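Local coordinates for protein alpha-1,3-glucanase (Streptomyces thermodiastaticus, PDB 7C7D) that probably hydrolyses alpha-1,3-glucan from within the chain, as a thermostable GH87 glycosidase whose catalytic unit carries a bound calcium ion, at residues T351-N356 and Q374-L379. Numbering follows the deposited sequence.
Sequences TADGLN and QGDDAL
D353 sets its carboxylate against the loop at D376 and D377, beside the D377 side chain. CG lies anti to the carbonyl carbon (chi1 -72°), which carries OD1 to within 3.0 Å of D376 CB and lays the group alongside D377. The carboxylates of D353 and D377 point the same way with their planes 54° apart. Their OD2 atoms stand 4.4 Å from each other, and one water donates to both, 2.6 Å from D353 OD2 and 2.7 Å from D377 OD2. D377 is also held by N405 and Y410; D376 crosses D353 at a slant, forms a salt bridge with R300, and its OD1 takes the backbone N-H of D377 on the anti lone pair. With an alanine in place of D353, the water would probably lose one of its two acceptors and a gap open beside D376 CB.

Beyond the acids the chains fall into parallel register. L355 N donates to A378 O at 3.1 Å, the firmer of the bonds to that carbonyl, while G354 N reaches the same oxygen and D377 O only weakly. A side chain on G354 would run into A378 O. At the other end G375 N bonds to A352 O at 3.0 Å, from above the carbonyl plane. L355 and L379, equivalent positions on neighbouring coils, stack within the parallel beta-helix: L379 CD2 meets L355 CB at 3.8 Å, and F393 packs against both leucines.

Two successive coils thus stack their leucines in the interior, beside F393, and bring three aspartates together, with D353 OD1 3.6 Å from D376 OD1. The grouping is consistent with the acid clusters of beta-helix glycosidases such as polygalacturonases, and the shared water and R300 probably help these close carboxylates sit together.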
loop_
_atom_site.group_PDB
_atom_site.type_symbol
_atom_site.label_atom_id
_atom_site.label_comp_id
_atom_site.label_asym_id
_atom_site.label_seq_id
_atom_site.Cartn_x
_atom_site.Cartn_y
_atom_site.Cartn_z
ATOM N N THR A 351 1.372 2.572 10.336
ATOM C CA THR A 351 1.431 4.019 10.509
ATOM C C THR A 351 2.445 4.694 9.594
ATOM O O THR A 351 2.451 5.927 9.508
ATOM C CB THR A 351 1.669 4.402 11.968
ATOM O OG1 THR A 351 2.910 3.840 12.406
ATOM C CG2 THR A 351 0.526 3.912 12.846
ATOM N N ALA A 352 3.274 3.922 8.894
ATOM C CA ALA A 352 4.149 4.457 7.861
ATOM C C ALA A 352 4.090 3.529 6.647
ATOM O O ALA A 352 3.030 2.956 6.364
ATOM C CB ALA A 352 5.575 4.666 8.387
ATOM N N ASP A 353 5.195 3.384 5.915
ATOM C CA ASP A 353 5.179 2.646 4.655
ATOM C C ASP A 353 4.800 1.182 4.862
ATOM O O ASP A 353 5.067 0.579 5.904
ATOM C CB ASP A 353 6.576 2.658 4.018
ATOM C CG ASP A 353 6.989 4.011 3.448
ATOM O OD1 ASP A 353 6.353 5.044 3.722
ATOM O OD2 ASP A 353 7.986 4.028 2.702
ATOM N N GLY A 354 4.239 0.579 3.814
ATOM C CA GLY A 354 4.046 -0.860 3.847
ATOM C C GLY A 354 5.358 -1.612 3.712
ATOM O O GLY A 354 5.681 -2.488 4.525
ATOM N N LEU A 355 6.125 -1.290 2.676
ATOM C CA LEU A 355 7.435 -1.872 2.452
ATOM C C LEU A 355 8.312 -0.806 1.819
ATOM O O LEU A 355 7.870 -0.084 0.921
ATOM C CB LEU A 355 7.340 -3.104 1.534
ATOM C CG LEU A 355 8.643 -3.749 1.048
ATOM C CD1 LEU A 355 8.438 -5.244 0.803
ATOM C CD2 LEU A 355 9.167 -3.082 -0.230
ATOM N N ASN A 356 9.559 -0.727 2.276
ATOM C CA ASN A 356 10.540 0.187 1.712
ATOM C C ASN A 356 11.835 -0.564 1.462
ATOM O O ASN A 356 12.402 -1.153 2.384
ATOM C CB ASN A 356 10.786 1.362 2.659
ATOM C CG ASN A 356 11.516 2.505 1.985
ATOM O OD1 ASN A 356 12.259 2.297 1.028
ATOM N ND2 ASN A 356 11.287 3.721 2.458
ATOM N N GLN A 374 -1.876 2.274 4.576
ATOM C CA GLN A 374 -0.530 2.649 4.976
ATOM C C GLN A 374 -0.519 4.128 5.337
ATOM O O GLN A 374 -1.353 4.901 4.862
ATOM C CB GLN A 374 0.455 2.377 3.834
ATOM C CG GLN A 374 0.910 0.933 3.735
ATOM C CD GLN A 374 -0.245 -0.055 3.721
ATOM O OE1 GLN A 374 -0.979 -0.162 2.729
ATOM N NE2 GLN A 374 -0.418 -0.788 4.820
ATOM N N GLY A 375 0.422 4.523 6.193
ATOM C CA GLY A 375 0.517 5.900 6.637
ATOM C C GLY A 375 1.467 6.773 5.845
ATOM O O GLY A 375 1.747 7.906 6.250
ATOM N N ASP A 376 1.994 6.270 4.741
ATOM C CA ASP A 376 2.938 6.956 3.874
ATOM C C ASP A 376 3.017 6.070 2.634
ATOM O O ASP A 376 2.148 5.211 2.460
ATOM C CB ASP A 376 4.280 7.078 4.598
ATOM C CG ASP A 376 5.105 8.264 4.130
ATOM O OD1 ASP A 376 5.326 8.404 2.911
ATOM O OD2 ASP A 376 5.547 9.058 4.988
ATOM N N ASP A 377 4.037 6.231 1.798
ATOM C CA ASP A 377 4.186 5.444 0.573
ATOM C C ASP A 377 3.865 3.980 0.837
ATOM O O ASP A 377 4.484 3.349 1.697
ATOM C CB ASP A 377 5.633 5.527 0.088
ATOM C CG ASP A 377 6.033 6.902 -0.392
ATOM O OD1 ASP A 377 5.209 7.614 -0.994
ATOM O OD2 ASP A 377 7.216 7.251 -0.189
ATOM N N ALA A 378 2.924 3.410 0.081
ATOM C CA ALA A 378 2.567 2.022 0.364
ATOM C C ALA A 378 3.730 1.091 0.058
ATOM O O ALA A 378 4.118 0.269 0.900
ATOM C CB ALA A 378 1.298 1.606 -0.379
ATOM N N LEU A 379 4.312 1.228 -1.136
ATOM C CA LEU A 379 5.542 0.549 -1.526
ATOM C C LEU A 379 6.525 1.606 -1.989
ATOM O O LEU A 379 6.170 2.465 -2.802
ATOM C CB LEU A 379 5.300 -0.431 -2.678
ATOM C CG LEU A 379 4.360 -1.601 -2.410
ATOM C CD1 LEU A 379 4.234 -2.441 -3.686
ATOM C CD2 LEU A 379 4.857 -2.456 -1.259
HETATM O O HOH W 1 1.736 8.468 8.893
HETATM O O HOH W 2 8.790 6.301 1.765
#